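Local coordinates for protein B-agarase (Saccharophagus degradans, PDB 4BQ2) that hydrolyses beta-linkages of agarose as a family 50 exo-beta-agarase, its catalytic module also carrying a calcium site in an agarase CBM-like domain, at residues 494-508 with 568-582. Residues are numbered along the deposited sequence; the frame is centred on the assembly and turned at random.
Sequences FGRPDSDKAQYGIPI and RADYSMLLSAYADQY
Tyr504 brings its ring obliquely against the CB of Tyr571, with CG of Tyr504 only 3.4 Å from that carbon, and its CE1 runs on to CA of Ser572. CG of Tyr504 stands anti to the carbonyl carbon (chi1 -66°), which turns the ring along the helix past Tyr571 and Ser572 and brings its hydroxyl to Glu612, the acid that also binds Ser572 OG. A water bonded to the same hydroxyl is shared with NH1 of Arg568. This guanidinium in turn grips Asp500 end-on: NH1 reaches OD1 at 2.8 Å and NH2 reaches OD2 at 3.1 Å. Both oxygens lie in the guanidinium plane, but the carboxylate plane is turned 82° from it, so the N-H groups arrive from above the acid's own plane; a bend at chi3 curls the arginine back.

Deeper in, contact passes to hydrocarbon. Pro507 sets CG 3.4 Å from the carbonyl O of Tyr571 and rests against the CB atoms of Leu574 and Leu575, while Ile508 puts CG1 over one face of the Tyr571 ring, 3.8 Å from its centroid, as a CH-pi contact. Leu575 lays CD1 against Phe494 O and CD2 against Gln503 O, CD2 also nearing Tyr504 CD1. Ile506 repeats the CH-pi theme, CG2 standing almost straight above the centre of Tyr578. Phe494 closes the row, meeting Tyr578 at CE2 and directing its edge at the face of Tyr582 in a T-shaped pair (planes at 81°).

The example shows a buried apolar and aromatic row with its salt bridge at the partly exposed margin. A loop and two short helices, 500-503 and 505-511, pack on the long helix 565-593, whose flanks are met by helices 519-532 and 611-620, while strand 454-455 touches Phe494, Ile506 and Tyr578 through Met454.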
loop_
_atom_site.group_PDB
_atom_site.type_symbol
_atom_site.label_atom_id
_atom_site.label_comp_id
_atom_site.label_asym_id
_atom_site.label_seq_id
_atom_site.Cartn_x
_atom_site.Cartn_y
_atom_site.Cartn_z
ATOM N N PHE A 494 7.987 12.841 -0.066
ATOM C CA PHE A 494 8.751 13.835 -0.812
ATOM C C PHE A 494 7.866 15.011 -1.253
ATOM O O PHE A 494 8.371 16.031 -1.724
ATOM C CB PHE A 494 9.384 13.209 -2.063
ATOM C CG PHE A 494 10.686 12.541 -1.812
ATOM C CD1 PHE A 494 11.842 13.283 -1.607
ATOM C CD2 PHE A 494 10.773 11.143 -1.833
ATOM C CE1 PHE A 494 13.063 12.644 -1.401
ATOM C CE2 PHE A 494 11.982 10.505 -1.623
ATOM C CZ PHE A 494 13.128 11.244 -1.410
ATOM N N GLY A 495 6.549 14.853 -1.133
ATOM C CA GLY A 495 5.589 15.936 -1.444
ATOM C C GLY A 495 4.403 15.366 -2.209
ATOM O O GLY A 495 4.595 14.658 -3.195
ATOM N N ARG A 496 3.184 15.711 -1.779
ATOM C CA ARG A 496 1.925 15.181 -2.335
ATOM C C ARG A 496 1.443 15.999 -3.541
ATOM O O ARG A 496 1.769 17.164 -3.640
ATOM C CB ARG A 496 0.807 15.218 -1.268
ATOM C CG ARG A 496 1.043 14.289 -0.071
ATOM C CD ARG A 496 -0.200 14.199 0.831
ATOM N NE ARG A 496 -1.399 13.917 0.040
ATOM C CZ ARG A 496 -2.030 12.742 -0.027
ATOM N NH1 ARG A 496 -1.622 11.704 0.694
ATOM N NH2 ARG A 496 -3.107 12.614 -0.806
ATOM N N PRO A 497 0.656 15.386 -4.442
ATOM C CA PRO A 497 0.250 16.061 -5.684
ATOM C C PRO A 497 -1.069 16.816 -5.593
ATOM O O PRO A 497 -1.562 17.308 -6.611
ATOM C CB PRO A 497 0.073 14.887 -6.658
ATOM C CG PRO A 497 -0.443 13.797 -5.779
ATOM C CD PRO A 497 0.336 13.944 -4.485
ATOM N N ASP A 498 -1.643 16.891 -4.399
ATOM C CA ASP A 498 -2.959 17.504 -4.198
ATOM C C ASP A 498 -2.980 18.986 -4.545
ATOM O O ASP A 498 -4.011 19.505 -4.940
ATOM C CB ASP A 498 -3.425 17.380 -2.746
ATOM C CG ASP A 498 -3.143 16.013 -2.145
ATOM O OD1 ASP A 498 -3.369 15.004 -2.827
ATOM O OD2 ASP A 498 -2.701 15.966 -0.973
ATOM N N SER A 499 -1.857 19.662 -4.362
ATOM C CA SER A 499 -1.793 21.090 -4.619
ATOM C C SER A 499 -0.346 21.450 -4.832
ATOM O O SER A 499 0.561 20.687 -4.484
ATOM C CB SER A 499 -2.370 21.889 -3.445
ATOM O OG SER A 499 -1.447 21.927 -2.370
ATOM N N ASP A 500 -0.116 22.631 -5.383
ATOM C CA ASP A 500 1.253 23.064 -5.607
ATOM C C ASP A 500 2.002 23.262 -4.278
ATOM O O ASP A 500 3.161 22.842 -4.132
ATOM C CB ASP A 500 1.293 24.275 -6.541
ATOM C CG ASP A 500 1.005 23.882 -7.983
ATOM O OD1 ASP A 500 1.690 22.951 -8.467
ATOM O OD2 ASP A 500 0.096 24.484 -8.618
ATOM N N LYS A 501 1.314 23.820 -3.283
ATOM C CA LYS A 501 1.902 23.906 -1.953
ATOM C C LYS A 501 2.168 22.566 -1.286
ATOM O O LYS A 501 3.143 22.451 -0.508
ATOM C CB LYS A 501 1.071 24.788 -1.032
ATOM C CG LYS A 501 1.157 26.265 -1.421
ATOM C CD LYS A 501 0.408 27.115 -0.426
ATOM C CE LYS A 501 0.304 28.551 -0.899
ATOM N NZ LYS A 501 -0.257 29.376 0.192
ATOM N N ALA A 502 1.330 21.564 -1.578
ATOM C CA ALA A 502 1.567 20.212 -1.035
ATOM C C ALA A 502 2.785 19.633 -1.739
ATOM O O ALA A 502 3.679 19.091 -1.115
ATOM C CB ALA A 502 0.352 19.317 -1.245
ATOM N N GLN A 503 2.803 19.759 -3.050
ATOM C CA GLN A 503 3.913 19.244 -3.858
ATOM C C GLN A 503 5.279 19.800 -3.405
ATOM O O GLN A 503 6.292 19.056 -3.326
ATOM C CB GLN A 503 3.671 19.504 -5.348
ATOM C CG GLN A 503 4.915 19.172 -6.176
ATOM C CD GLN A 503 4.645 18.461 -7.491
ATOM O OE1 GLN A 503 5.172 18.872 -8.526
ATOM N NE2 GLN A 503 3.889 17.348 -7.450
ATOM N N TYR A 504 5.296 21.085 -3.069
ATOM C CA TYR A 504 6.536 21.763 -2.649
ATOM C C TYR A 504 6.611 21.922 -1.140
ATOM O O TYR A 504 7.201 22.878 -0.609
ATOM C CB TYR A 504 6.703 23.109 -3.401
ATOM C CG TYR A 504 6.909 22.856 -4.870
ATOM C CD1 TYR A 504 8.049 22.175 -5.323
ATOM C CD2 TYR A 504 5.938 23.200 -5.802
ATOM C CE1 TYR A 504 8.222 21.884 -6.675
ATOM C CE2 TYR A 504 6.105 22.930 -7.161
ATOM C CZ TYR A 504 7.257 22.275 -7.586
ATOM O OH TYR A 504 7.439 21.977 -8.899
ATOM N N GLY A 505 6.019 20.962 -0.433
ATOM C CA GLY A 505 5.964 21.047 1.027
ATOM C C GLY A 505 7.320 21.068 1.709
ATOM O O GLY A 505 7.482 21.738 2.724
ATOM N N ILE A 506 8.297 20.321 1.177
ATOM C CA ILE A 506 9.646 20.321 1.786
ATOM C C ILE A 506 10.331 21.693 1.642
ATOM O O ILE A 506 10.825 22.228 2.625
ATOM C CB ILE A 506 10.531 19.136 1.300
ATOM C CG1 ILE A 506 9.935 17.804 1.798
ATOM C CG2 ILE A 506 11.953 19.262 1.847
ATOM C CD1 ILE A 506 10.621 16.584 1.205
ATOM N N PRO A 507 10.355 22.272 0.409
ATOM C CA PRO A 507 10.869 23.645 0.306
ATOM C C PRO A 507 10.116 24.646 1.179
ATOM O O PRO A 507 10.745 25.428 1.870
ATOM C CB PRO A 507 10.687 23.970 -1.173
ATOM C CG PRO A 507 10.948 22.661 -1.829
ATOM C CD PRO A 507 10.248 21.646 -0.929
ATOM N N ILE A 508 8.789 24.584 1.183
ATOM C CA ILE A 508 8.000 25.562 1.924
ATOM C C ILE A 508 8.305 25.455 3.414
ATOM O O ILE A 508 8.664 26.446 4.053
ATOM C CB ILE A 508 6.499 25.392 1.594
ATOM C CG1 ILE A 508 6.248 25.857 0.155
ATOM C CG2 ILE A 508 5.582 26.054 2.623
ATOM C CD1 ILE A 508 4.827 25.648 -0.326
ATOM N N ARG A 568 7.402 29.187 -7.562
ATOM C CA ARG A 568 7.445 27.835 -8.119
ATOM C C ARG A 568 8.855 27.411 -8.615
ATOM O O ARG A 568 9.332 26.302 -8.302
ATOM C CB ARG A 568 6.422 27.685 -9.245
ATOM C CG ARG A 568 6.357 26.283 -9.790
ATOM C CD ARG A 568 5.403 26.197 -10.986
ATOM N NE ARG A 568 4.095 26.769 -10.658
ATOM C CZ ARG A 568 3.106 26.106 -10.063
ATOM N NH1 ARG A 568 3.260 24.820 -9.737
ATOM N NH2 ARG A 568 1.961 26.730 -9.787
ATOM N N ALA A 569 9.517 28.286 -9.376
ATOM C CA ALA A 569 10.855 27.985 -9.907
ATOM C C ALA A 569 11.828 27.702 -8.770
ATOM O O ALA A 569 12.647 26.778 -8.848
ATOM C CB ALA A 569 11.370 29.137 -10.771
ATOM N N ASP A 570 11.722 28.490 -7.711
ATOM C CA ASP A 570 12.554 28.343 -6.530
ATOM C C ASP A 570 12.255 27.071 -5.742
ATOM O O ASP A 570 13.194 26.371 -5.288
ATOM C CB ASP A 570 12.461 29.590 -5.631
ATOM C CG ASP A 570 13.158 30.812 -6.254
ATOM O OD1 ASP A 570 14.018 30.617 -7.132
ATOM O OD2 ASP A 570 12.852 31.955 -5.859
ATOM N N TYR A 571 10.974 26.768 -5.557
ATOM C CA TYR A 571 10.628 25.542 -4.843
ATOM C C TYR A 571 11.100 24.339 -5.655
ATOM O O TYR A 571 11.632 23.386 -5.084
ATOM C CB TYR A 571 9.130 25.430 -4.623
ATOM C CG TYR A 571 8.486 26.487 -3.758
ATOM C CD1 TYR A 571 9.228 27.254 -2.852
ATOM C CD2 TYR A 571 7.103 26.693 -3.829
ATOM C CE1 TYR A 571 8.602 28.181 -2.037
ATOM C CE2 TYR A 571 6.472 27.639 -3.042
ATOM C CZ TYR A 571 7.230 28.382 -2.150
ATOM O OH TYR A 571 6.608 29.317 -1.363
ATOM N N SER A 572 10.933 24.412 -6.982
ATOM C CA SER A 572 11.385 23.341 -7.887
ATOM C C SER A 572 12.901 23.115 -7.751
ATOM O O SER A 572 13.352 21.982 -7.587
ATOM C CB SER A 572 11.026 23.634 -9.340
ATOM O OG SER A 572 11.378 22.520 -10.163
ATOM N N MET A 573 13.670 24.203 -7.789
ATOM C CA MET A 573 15.115 24.143 -7.650
ATOM C C MET A 573 15.541 23.518 -6.296
ATOM O O MET A 573 16.472 22.689 -6.244
ATOM C CB MET A 573 15.720 25.560 -7.808
ATOM C CG MET A 573 17.164 25.674 -7.333
ATOM S SD MET A 573 17.852 27.322 -7.584
ATOM C CE MET A 573 17.297 28.099 -6.070
ATOM N N LEU A 574 14.878 23.938 -5.222
ATOM C CA LEU A 574 15.184 23.462 -3.861
ATOM C C LEU A 574 14.808 21.979 -3.667
ATOM O O LEU A 574 15.548 21.209 -3.014
ATOM C CB LEU A 574 14.475 24.318 -2.806
ATOM C CG LEU A 574 14.826 25.816 -2.843
ATOM C CD1 LEU A 574 14.102 26.569 -1.748
ATOM C CD2 LEU A 574 16.321 26.054 -2.790
ATOM N N LEU A 575 13.656 21.594 -4.218
ATOM C CA LEU A 575 13.235 20.185 -4.175
ATOM C C LEU A 575 14.232 19.307 -4.939
ATOM O O LEU A 575 14.594 18.236 -4.459
ATOM C CB LEU A 575 11.793 19.974 -4.698
ATOM C CG LEU A 575 11.179 18.571 -4.444
ATOM C CD1 LEU A 575 11.305 18.157 -2.967
ATOM C CD2 LEU A 575 9.737 18.471 -4.901
ATOM N N SER A 576 14.669 19.765 -6.116
ATOM C CA SER A 576 15.631 19.037 -6.899
ATOM C C SER A 576 16.887 18.846 -6.117
ATOM O O SER A 576 17.417 17.743 -6.075
ATOM C CB SER A 576 15.941 19.728 -8.236
ATOM O OG SER A 576 14.872 19.541 -9.149
ATOM N N ALA A 577 17.370 19.911 -5.479
ATOM C CA ALA A 577 18.627 19.819 -4.759
ATOM C C ALA A 577 18.535 18.879 -3.553
ATOM O O ALA A 577 19.466 18.084 -3.294
ATOM C CB ALA A 577 19.115 21.207 -4.358
ATOM N N TYR A 578 17.411 18.945 -2.839
ATOM C CA TYR A 578 17.138 18.041 -1.719
ATOM C C TYR A 578 17.148 16.561 -2.190
ATOM O O TYR A 578 17.861 15.710 -1.627
ATOM C CB TYR A 578 15.780 18.384 -1.064
ATOM C CG TYR A 578 15.395 17.397 0.049
ATOM C CD1 TYR A 578 15.932 17.523 1.343
ATOM C CD2 TYR A 578 14.549 16.318 -0.203
ATOM C CE1 TYR A 578 15.613 16.603 2.360
ATOM C CE2 TYR A 578 14.220 15.406 0.813
ATOM C CZ TYR A 578 14.767 15.544 2.087
ATOM O OH TYR A 578 14.437 14.647 3.119
ATOM N N ALA A 579 16.338 16.263 -3.200
ATOM C CA ALA A 579 16.287 14.912 -3.762
ATOM C C ALA A 579 17.624 14.430 -4.374
ATOM O O ALA A 579 18.015 13.273 -4.167
ATOM C CB ALA A 579 15.146 14.781 -4.750
ATOM N N ASP A 580 18.332 15.299 -5.101
ATOM C CA ASP A 580 19.684 14.944 -5.565
ATOM C C ASP A 580 20.620 14.504 -4.435
ATOM O O ASP A 580 21.328 13.497 -4.562
ATOM C CB ASP A 580 20.338 16.123 -6.276
ATOM C CG ASP A 580 19.858 16.307 -7.707
ATOM O OD1 ASP A 580 19.239 15.391 -8.305
ATOM O OD2 ASP A 580 20.116 17.402 -8.257
ATOM N N GLN A 581 20.592 15.243 -3.325
ATOM C CA GLN A 581 21.445 14.935 -2.184
ATOM C C GLN A 581 21.036 13.633 -1.492
ATOM O O GLN A 581 21.923 12.849 -1.055
ATOM C CB GLN A 581 21.487 16.125 -1.203
ATOM C CG GLN A 581 22.307 15.894 0.058
ATOM C CD GLN A 581 23.823 15.775 -0.155
ATOM O OE1 GLN A 581 24.362 16.082 -1.228
ATOM N NE2 GLN A 581 24.521 15.339 0.892
ATOM N N TYR A 582 19.712 13.406 -1.374
ATOM C CA TYR A 582 19.207 12.148 -0.822
ATOM C C TYR A 582 19.771 10.967 -1.640
ATOM O O TYR A 582 20.413 10.046 -1.082
ATOM C CB TYR A 582 17.661 12.098 -0.808
ATOM C CG TYR A 582 17.163 10.717 -0.416
ATOM C CD1 TYR A 582 17.054 10.339 0.932
ATOM C CD2 TYR A 582 16.855 9.768 -1.390
ATOM C CE1 TYR A 582 16.624 9.055 1.279
ATOM C CE2 TYR A 582 16.461 8.486 -1.051
ATOM C CZ TYR A 582 16.348 8.136 0.279
ATOM O OH TYR A 582 15.938 6.864 0.574
HETATM O O HOH W 1 5.301 22.543 -10.568
#